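Local coordinates for putative ABC transporter, ATP-binding protein ComA (Streptococcus mutans, PDB 3K8U) that forms the peptidase C39 family domain of a putative ABC transporter, a compact helix-and-sheet unit of the papain-like CA clan, at residues Y37-L41 against S42-K46; T120-S123 against K124-Q128. All blocks are in the same frame, centred on the assembly; numbering follows the deposited sequence.

Contact 1: residues Y37-L41 against S42-K46; sequences YLREL and SKTNK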
ATOM      1  N   TYR A  37       7.326   1.399 -15.013  1.00 15.65           N
ATOM      2  CA  TYR A  37       6.872   0.088 -15.471  1.00 16.93           C
ATOM      3  C   TYR A  37       5.550  -0.307 -14.810  1.00 17.59           C
ATOM      4  O   TYR A  37       4.619  -0.750 -15.486  1.00 16.71           O
ATOM      5  CB  TYR A  37       7.941  -0.963 -15.171  1.00 19.48           C
ATOM      6  CG  TYR A  37       7.580  -2.383 -15.550  1.00 22.91           C
ATOM      7  CD1 TYR A  37       7.448  -2.758 -16.886  1.00 27.27           C
ATOM      8  CD2 TYR A  37       7.406  -3.360 -14.572  1.00 24.83           C
ATOM      9  CE1 TYR A  37       7.157  -4.074 -17.239  1.00 28.61           C
ATOM     10  CE2 TYR A  37       7.114  -4.677 -14.911  1.00 26.77           C
ATOM     11  CZ  TYR A  37       6.993  -5.027 -16.245  1.00 30.01           C
ATOM     12  OH  TYR A  37       6.709  -6.329 -16.585  1.00 31.92           O
ATOM     13  N   LEU A  38       5.471  -0.146 -13.493  1.00 16.86           N
ATOM     14  CA  LEU A  38       4.258  -0.499 -12.758  1.00 17.52           C
ATOM     15  C   LEU A  38       3.100   0.438 -13.071  1.00 17.15           C
ATOM     16  O   LEU A  38       1.939   0.033 -13.024  1.00 19.83           O
ATOM     17  CB  LEU A  38       4.527  -0.551 -11.251  1.00 16.03           C
ATOM     18  CG  LEU A  38       5.520  -1.638 -10.829  1.00 18.90           C
ATOM     19  CD1 LEU A  38       5.685  -1.629  -9.323  1.00 18.58           C
ATOM     20  CD2 LEU A  38       5.026  -2.999 -11.300  1.00 18.66           C
ATOM     21  N   ARG A  39       3.417   1.681 -13.418  1.00 16.38           N
ATOM     22  CA  ARG A  39       2.397   2.666 -13.769  1.00 17.11           C
ATOM     23  C   ARG A  39       1.657   2.159 -15.005  1.00 18.89           C
ATOM     24  O   ARG A  39       0.429   2.242 -15.090  1.00 17.23           O
ATOM     25  CB  ARG A  39       3.045   4.019 -14.078  1.00 17.15           C
ATOM     26  CG  ARG A  39       2.053   5.151 -14.334  1.00 17.38           C
ATOM     27  CD  ARG A  39       2.740   6.384 -14.912  1.00 18.33           C
ATOM     28  NE  ARG A  39       3.783   6.903 -14.030  1.00 19.44           N
ATOM     29  CZ  ARG A  39       5.060   7.044 -14.375  1.00 20.17           C
ATOM     30  NH1 ARG A  39       5.472   6.702 -15.591  1.00 18.51           N
ATOM     31  NH2 ARG A  39       5.923   7.555 -13.510  1.00 17.46           N
ATOM     32  N   GLU A  40       2.421   1.624 -15.954  1.00 19.35           N
ATOM     33  CA  GLU A  40       1.859   1.086 -17.189  1.00 22.90           C
ATOM     34  C   GLU A  40       1.077  -0.208 -16.938  1.00 23.49           C
ATOM     35  O   GLU A  40      -0.039  -0.371 -17.438  1.00 24.06           O
ATOM     36  CB  GLU A  40       2.977   0.862 -18.218  1.00 25.31           C
ATOM     37  CG  GLU A  40       2.553   0.149 -19.507  1.00 31.99           C
ATOM     38  CD  GLU A  40       1.420   0.844 -20.248  1.00 36.57           C
ATOM     39  OE1 GLU A  40       1.304   2.087 -20.165  1.00 37.51           O
ATOM     40  OE2 GLU A  40       0.644   0.137 -20.928  1.00 40.35           O
ATOM     41  N   LEU A  41       1.649  -1.101 -16.132  1.00 23.33           N
ATOM     42  CA  LEU A  41       1.012  -2.378 -15.806  1.00 24.67           C
ATOM     43  C   LEU A  41      -0.288  -2.245 -15.018  1.00 24.88           C
ATOM     44  O   LEU A  41      -1.182  -3.086 -15.145  1.00 24.25           O
ATOM     45  CB  LEU A  41       1.975  -3.271 -15.024  1.00 25.98           C
ATOM     46  CG  LEU A  41       2.677  -4.401 -15.778  1.00 31.06           C
ATOM     47  CD1 LEU A  41       3.514  -3.838 -16.915  1.00 31.75           C
ATOM     48  CD2 LEU A  41       3.535  -5.196 -14.807  1.00 30.01           C
ATOM     49  N   SER A  42      -0.381  -1.208 -14.190  1.00 23.25           N
ATOM     50  CA  SER A  42      -1.574  -0.980 -13.374  1.00 24.46           C
ATOM     51  C   SER A  42      -2.604  -0.063 -14.032  1.00 25.04           C
ATOM     52  O   SER A  42      -3.620   0.269 -13.419  1.00 25.10           O
ATOM     53  CB  SER A  42      -1.174  -0.412 -12.010  1.00 23.96           C
ATOM     54  OG  SER A  42      -0.517   0.834 -12.154  1.00 22.11           O
ATOM     55  N   LYS A  43      -2.332   0.355 -15.269  1.00 26.09           N
ATOM     56  CA  LYS A  43      -3.226   1.240 -16.019  1.00 28.67           C
ATOM     57  C   LYS A  43      -3.469   2.569 -15.294  1.00 28.43           C
ATOM     58  O   LYS A  43      -4.559   3.147 -15.364  1.00 27.87           O
ATOM     59  CB  LYS A  43      -4.557   0.531 -16.317  1.00 30.99           C
ATOM     60  CG  LYS A  43      -4.416  -0.677 -17.240  1.00 35.57           C
ATOM     61  CD  LYS A  43      -5.753  -1.373 -17.462  1.00 39.90           C
ATOM     62  CE  LYS A  43      -5.647  -2.464 -18.523  1.00 42.08           C
ATOM     63  NZ  LYS A  43      -4.626  -3.500 -18.184  1.00 44.37           N
ATOM     64  N   THR A  44      -2.438   3.046 -14.603  1.00 27.21           N
ATOM     65  CA  THR A  44      -2.505   4.300 -13.857  1.00 27.92           C
ATOM     66  C   THR A  44      -2.670   5.501 -14.786  1.00 29.54           C
ATOM     67  O   THR A  44      -1.936   5.641 -15.763  1.00 28.71           O
ATOM     68  CB  THR A  44      -1.227   4.497 -13.013  1.00 26.52           C
ATOM     69  OG1 THR A  44      -1.111   3.427 -12.069  1.00 26.52           O
ATOM     70  CG2 THR A  44      -1.258   5.823 -12.269  1.00 27.74           C
ATOM     71  N   ASN A  45      -3.648   6.350 -14.486  1.00 31.31           N
ATOM     72  CA  ASN A  45      -3.897   7.548 -15.284  1.00 35.00           C
ATOM     73  C   ASN A  45      -3.702   8.809 -14.441  1.00 36.19           C
ATOM     74  O   ASN A  45      -3.135   8.746 -13.348  1.00 35.26           O
ATOM     75  CB  ASN A  45      -5.302   7.511 -15.909  1.00 36.39           C
ATOM     76  CG  ASN A  45      -6.412   7.341 -14.879  1.00 37.79           C
ATOM     77  OD1 ASN A  45      -6.318   7.825 -13.751  1.00 37.57           O
ATOM     78  ND2 ASN A  45      -7.482   6.662 -15.277  1.00 40.19           N
ATOM     79  N   LYS A  46      -4.171   9.945 -14.954  1.00 38.20           N
ATOM     80  CA  LYS A  46      -4.055  11.229 -14.259  1.00 40.01           C
ATOM     81  C   LYS A  46      -4.646  11.188 -12.847  1.00 40.17           C
ATOM     82  O   LYS A  46      -4.070  11.743 -11.909  1.00 40.74           O
ATOM     83  CB  LYS A  46      -4.740  12.334 -15.072  1.00 42.32           C
ATOM     84  CG  LYS A  46      -4.749  13.699 -14.392  1.00 46.02           C
ATOM     85  CD  LYS A  46      -5.608  14.699 -15.155  1.00 48.68           C
ATOM     86  CE  LYS A  46      -5.799  15.988 -14.364  1.00 50.50           C
ATOM     87  NZ  LYS A  46      -4.515  16.700 -14.103  1.00 52.16           N
TER
HETATM   88  O   HOH W   1      -0.642   4.134 -17.703  1.00 49.55           O
HETATM   89  O   HOH W   2      -1.410  -2.457 -19.008  1.00 46.74           O
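The carbonyl oxygen Leu-38 O is held twice by one residue. Ser-42 OG donates to it at 2.7 Å and Ser-42 N, in the ordinary helical manner, at 2.9 Å, the two donors arriving from opposite faces of the carbonyl plane. The serine hydroxyl can fold back this way because chi1 of 61° sets OG between its own backbone N and carbonyl carbon. A small polar residue suits this buried place: it supplies a second donor to the end of helix 35-41 while its side chain rests on Ala-57 of helix 51-60.

Beyond Ser-42 the chain ends the helix in a Schellman motif. Lys-43 takes a positive phi of 59°, which turns two amides back into the last turn. Thr-44 N meets Arg-39 O at 3.0 Å, almost in line with the carbonyl bond, whereas Lys-43 N reaches Glu-40 O at 3.2 Å from above the carbonyl plane, away from its lone pairs. A water donates to Glu-40 O as well, and another to Thr-44 O.

Side chains also meet across the turn, beside helix 17-28. Arg-39 CG lies 3.6 Å from Thr-44 CB, the two chains crossing at about a right angle, so the arginine's methylenes serve as the apolar partner while its guanidinium goes on to a salt bridge with Asp-16. The threonine uses both branches: CG2 faces this aliphatic stem, and OG1 stands 2.7 Å from Ser-42 OG and hydrogen-bonds with Thr-49. Exposed Lys-43 points CB away; its NZ, near Lys-60 NZ, weakly meets the water on Glu-40 O.

With Leu-41 O bonded to Lys-60 NZ, the terminal carbonyls from Leu-38 to Leu-41 all find donors, and nearby lysine charge would probably ease the partial negative charge of this helix end.

Contact 2: residues T120-S123 against K124-Q128; sequences TRMS and KERFQ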
ATOM      1  N   THR A 120       6.766   6.000   8.622  1.00 18.09           N
ATOM      2  CA  THR A 120       6.515   6.676   9.887  1.00 19.46           C
ATOM      3  C   THR A 120       5.531   5.909  10.769  1.00 20.67           C
ATOM      4  O   THR A 120       4.910   4.942  10.331  1.00 20.28           O
ATOM      5  CB  THR A 120       5.945   8.098   9.629  1.00 20.87           C
ATOM      6  OG1 THR A 120       5.770   8.789  10.871  1.00 23.35           O
ATOM      7  CG2 THR A 120       4.598   8.019   8.907  1.00 21.05           C
ATOM      8  N   ARG A 121       5.461   6.306  12.035  1.00 20.14           N
ATOM      9  CA  ARG A 121       4.525   5.705  12.971  1.00 22.42           C
ATOM     10  C   ARG A 121       3.274   6.579  12.919  1.00 21.19           C
ATOM     11  O   ARG A 121       3.373   7.803  12.808  1.00 22.38           O
ATOM     12  CB  ARG A 121       5.097   5.706  14.391  1.00 25.94           C
ATOM     13  CG  ARG A 121       6.181   4.676  14.627  1.00 32.04           C
ATOM     14  CD  ARG A 121       6.696   4.747  16.055  1.00 38.29           C
ATOM     15  NE  ARG A 121       7.536   3.599  16.380  1.00 44.11           N
ATOM     16  CZ  ARG A 121       7.126   2.539  17.070  1.00 46.43           C
ATOM     17  NH1 ARG A 121       5.878   2.469  17.520  1.00 47.53           N
ATOM     18  NH2 ARG A 121       7.966   1.538  17.302  1.00 48.45           N
ATOM     19  N   MET A 122       2.108   5.946  12.963  1.00 18.16           N
ATOM     20  CA  MET A 122       0.836   6.659  12.920  1.00 17.78           C
ATOM     21  C   MET A 122      -0.083   6.069  13.982  1.00 16.33           C
ATOM     22  O   MET A 122      -0.160   4.850  14.131  1.00 15.47           O
ATOM     23  CB  MET A 122       0.186   6.507  11.535  1.00 17.58           C
ATOM     24  CG  MET A 122      -1.113   7.291  11.356  1.00 20.32           C
ATOM     25  SD  MET A 122      -1.824   7.172   9.681  1.00 20.97           S
ATOM     26  CE  MET A 122      -0.733   8.296   8.774  1.00 23.60           C
ATOM     27  N   SER A 123      -0.778   6.929  14.723  1.00 17.37           N
ATOM     28  CA  SER A 123      -1.683   6.448  15.758  1.00 17.88           C
ATOM     29  C   SER A 123      -2.804   5.654  15.098  1.00 18.28           C
ATOM     30  O   SER A 123      -3.184   5.931  13.955  1.00 15.84           O
ATOM     31  CB  SER A 123      -2.280   7.612  16.553  1.00 19.74           C
ATOM     32  OG  SER A 123      -3.193   8.356  15.770  1.00 18.41           O
ATOM     33  N   LYS A 124      -3.302   4.643  15.800  1.00 18.14           N
ATOM     34  CA  LYS A 124      -4.388   3.827  15.267  1.00 19.83           C
ATOM     35  C   LYS A 124      -5.635   4.677  15.032  1.00 19.29           C
ATOM     36  O   LYS A 124      -6.388   4.427  14.096  1.00 17.76           O
ATOM     37  CB  LYS A 124      -4.676   2.645  16.193  1.00 19.82           C
ATOM     38  CG  LYS A 124      -3.589   1.577  16.129  1.00 21.59           C
ATOM     39  CD  LYS A 124      -3.807   0.448  17.113  1.00 25.09           C
ATOM     40  CE  LYS A 124      -2.730  -0.612  16.928  1.00 28.03           C
ATOM     41  NZ  LYS A 124      -2.688  -1.595  18.037  1.00 29.59           N
ATOM     42  N   GLU A 125      -5.803   5.720  15.845  1.00 20.32           N
ATOM     43  CA  GLU A 125      -6.940   6.636  15.739  1.00 21.65           C
ATOM     44  C   GLU A 125      -6.903   7.404  14.421  1.00 20.09           C
ATOM     45  O   GLU A 125      -7.908   7.495  13.717  1.00 17.90           O
ATOM     46  CB  GLU A 125      -6.904   7.653  16.881  1.00 28.37           C
ATOM     47  CG  GLU A 125      -8.247   7.926  17.524  1.00 36.62           C
ATOM     48  CD  GLU A 125      -8.556   6.964  18.660  1.00 40.39           C
ATOM     49  OE1 GLU A 125      -9.147   7.407  19.670  1.00 43.24           O
ATOM     50  OE2 GLU A 125      -8.201   5.771  18.549  1.00 41.96           O
ATOM     51  N   ARG A 126      -5.745   7.987  14.118  1.00 18.66           N
ATOM     52  CA  ARG A 126      -5.547   8.757  12.890  1.00 17.37           C
ATOM     53  C   ARG A 126      -5.753   7.864  11.671  1.00 14.84           C
ATOM     54  O   ARG A 126      -6.455   8.234  10.724  1.00 13.27           O
ATOM     55  CB  ARG A 126      -4.126   9.331  12.852  1.00 21.02           C
ATOM     56  CG  ARG A 126      -3.785  10.100  11.578  1.00 28.27           C
ATOM     57  CD  ARG A 126      -4.199  11.556  11.671  1.00 36.72           C
ATOM     58  NE  ARG A 126      -3.443  12.255  12.710  1.00 42.69           N
ATOM     59  CZ  ARG A 126      -3.320  13.576  12.794  1.00 44.85           C
ATOM     60  NH1 ARG A 126      -3.900  14.363  11.898  1.00 46.90           N
ATOM     61  NH2 ARG A 126      -2.612  14.112  13.780  1.00 45.12           N
ATOM     62  N   PHE A 127      -5.117   6.697  11.695  1.00 13.61           N
ATOM     63  CA  PHE A 127      -5.221   5.743  10.598  1.00 14.03           C
ATOM     64  C   PHE A 127      -6.678   5.332  10.365  1.00 14.54           C
ATOM     65  O   PHE A 127      -7.156   5.321   9.231  1.00 11.82           O
ATOM     66  CB  PHE A 127      -4.377   4.510  10.892  1.00 15.23           C
ATOM     67  CG  PHE A 127      -4.412   3.485   9.801  1.00 14.31           C
ATOM     68  CD1 PHE A 127      -3.636   3.645   8.659  1.00 18.02           C
ATOM     69  CD2 PHE A 127      -5.221   2.359   9.913  1.00 15.05           C
ATOM     70  CE1 PHE A 127      -3.666   2.696   7.641  1.00 17.63           C
ATOM     71  CE2 PHE A 127      -5.258   1.409   8.904  1.00 13.17           C
ATOM     72  CZ  PHE A 127      -4.480   1.576   7.766  1.00 16.33           C
ATOM     73  N   GLN A 128      -7.366   4.983  11.446  1.00 13.82           N
ATOM     74  CA  GLN A 128      -8.773   4.579  11.379  1.00 14.48           C
ATOM     75  C   GLN A 128      -9.631   5.656  10.701  1.00 14.32           C
ATOM     76  O   GLN A 128     -10.568   5.344   9.962  1.00 14.75           O
ATOM     77  CB  GLN A 128      -9.281   4.295  12.796  1.00 13.70           C
ATOM     78  CG  GLN A 128     -10.702   3.752  12.880  1.00 15.57           C
ATOM     79  CD  GLN A 128     -11.060   3.316  14.289  1.00 15.65           C
ATOM     80  OE1 GLN A 128     -11.458   2.175  14.513  1.00 17.64           O
ATOM     81  NE2 GLN A 128     -10.895   4.217  15.248  1.00 13.52           N
TER
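Ser-123 and Arg-126 meet where strand 120-123 gives way to helix 124-130. As the N-cap, Ser-123 accepts Arg-126 N on its OG at 3.1 Å; chi1 of 70° swings the hydroxyl over the first turn, where an amide lacks a carbonyl of the preceding turn. The same residue's backbone begins the regular helical pattern, Ser-123 O taking a nearly straight bond from Phe-127 N at 3.1 Å. Serine suits the place because its short side chain brings an acceptor to the helix start without bulk.

The tight side is largely apolar. Met-122 SD sits 3.9 Å from Phe-127 CB and approaches the ring at its edge, 5.4 Å from the centroid, a Met-aromatic contact lying almost in the ring plane. Its flexible thioether can follow the helix backbone as well, SD passing 3.8 Å from Phe-127 CA. Arg-126 joins in through CB, 3.2 Å from Ser-123 OG, and CG, 3.9 Å from Met-122 CG.

Met-122 belongs to an outermost strand of the six-stranded antiparallel sheet, and the axis of 124-128 stands at 82° to that of 120-123, an abrupt change of direction that carries Phe-127 back over the sheet. There the buried ring packs on Val-86, Val-88, Tyr-98 and Leu-108 and meets the ring of Trp-131.

Toward solvent the grip slackens: beyond CG, Arg-126 bends outward with its charge. Glu-125 contributes little more than CB, and its carboxylate leads into the exposed surface. Lys-124, extended, runs to the side away from Arg-126 and hydrogen-bonds through NZ with Asn-105 O.

Contact 1 closes well before contact 2 opens along the chain, and the two lie on opposite sides of its centre, with their own centres 28 Å apart and their nearest atoms about 20 Å apart. They do not touch. Contact 1 belongs to the helical part of the peptidase C39 domain, at the end of helix 35-41 beside helices 17-28 and 51-60; contact 2 belongs to the antiparallel sheet, on its edge strand 120-123 and the helix that follows. Together they mark one helix end and one helix start, in the helical and the sheet part of this single compact domain.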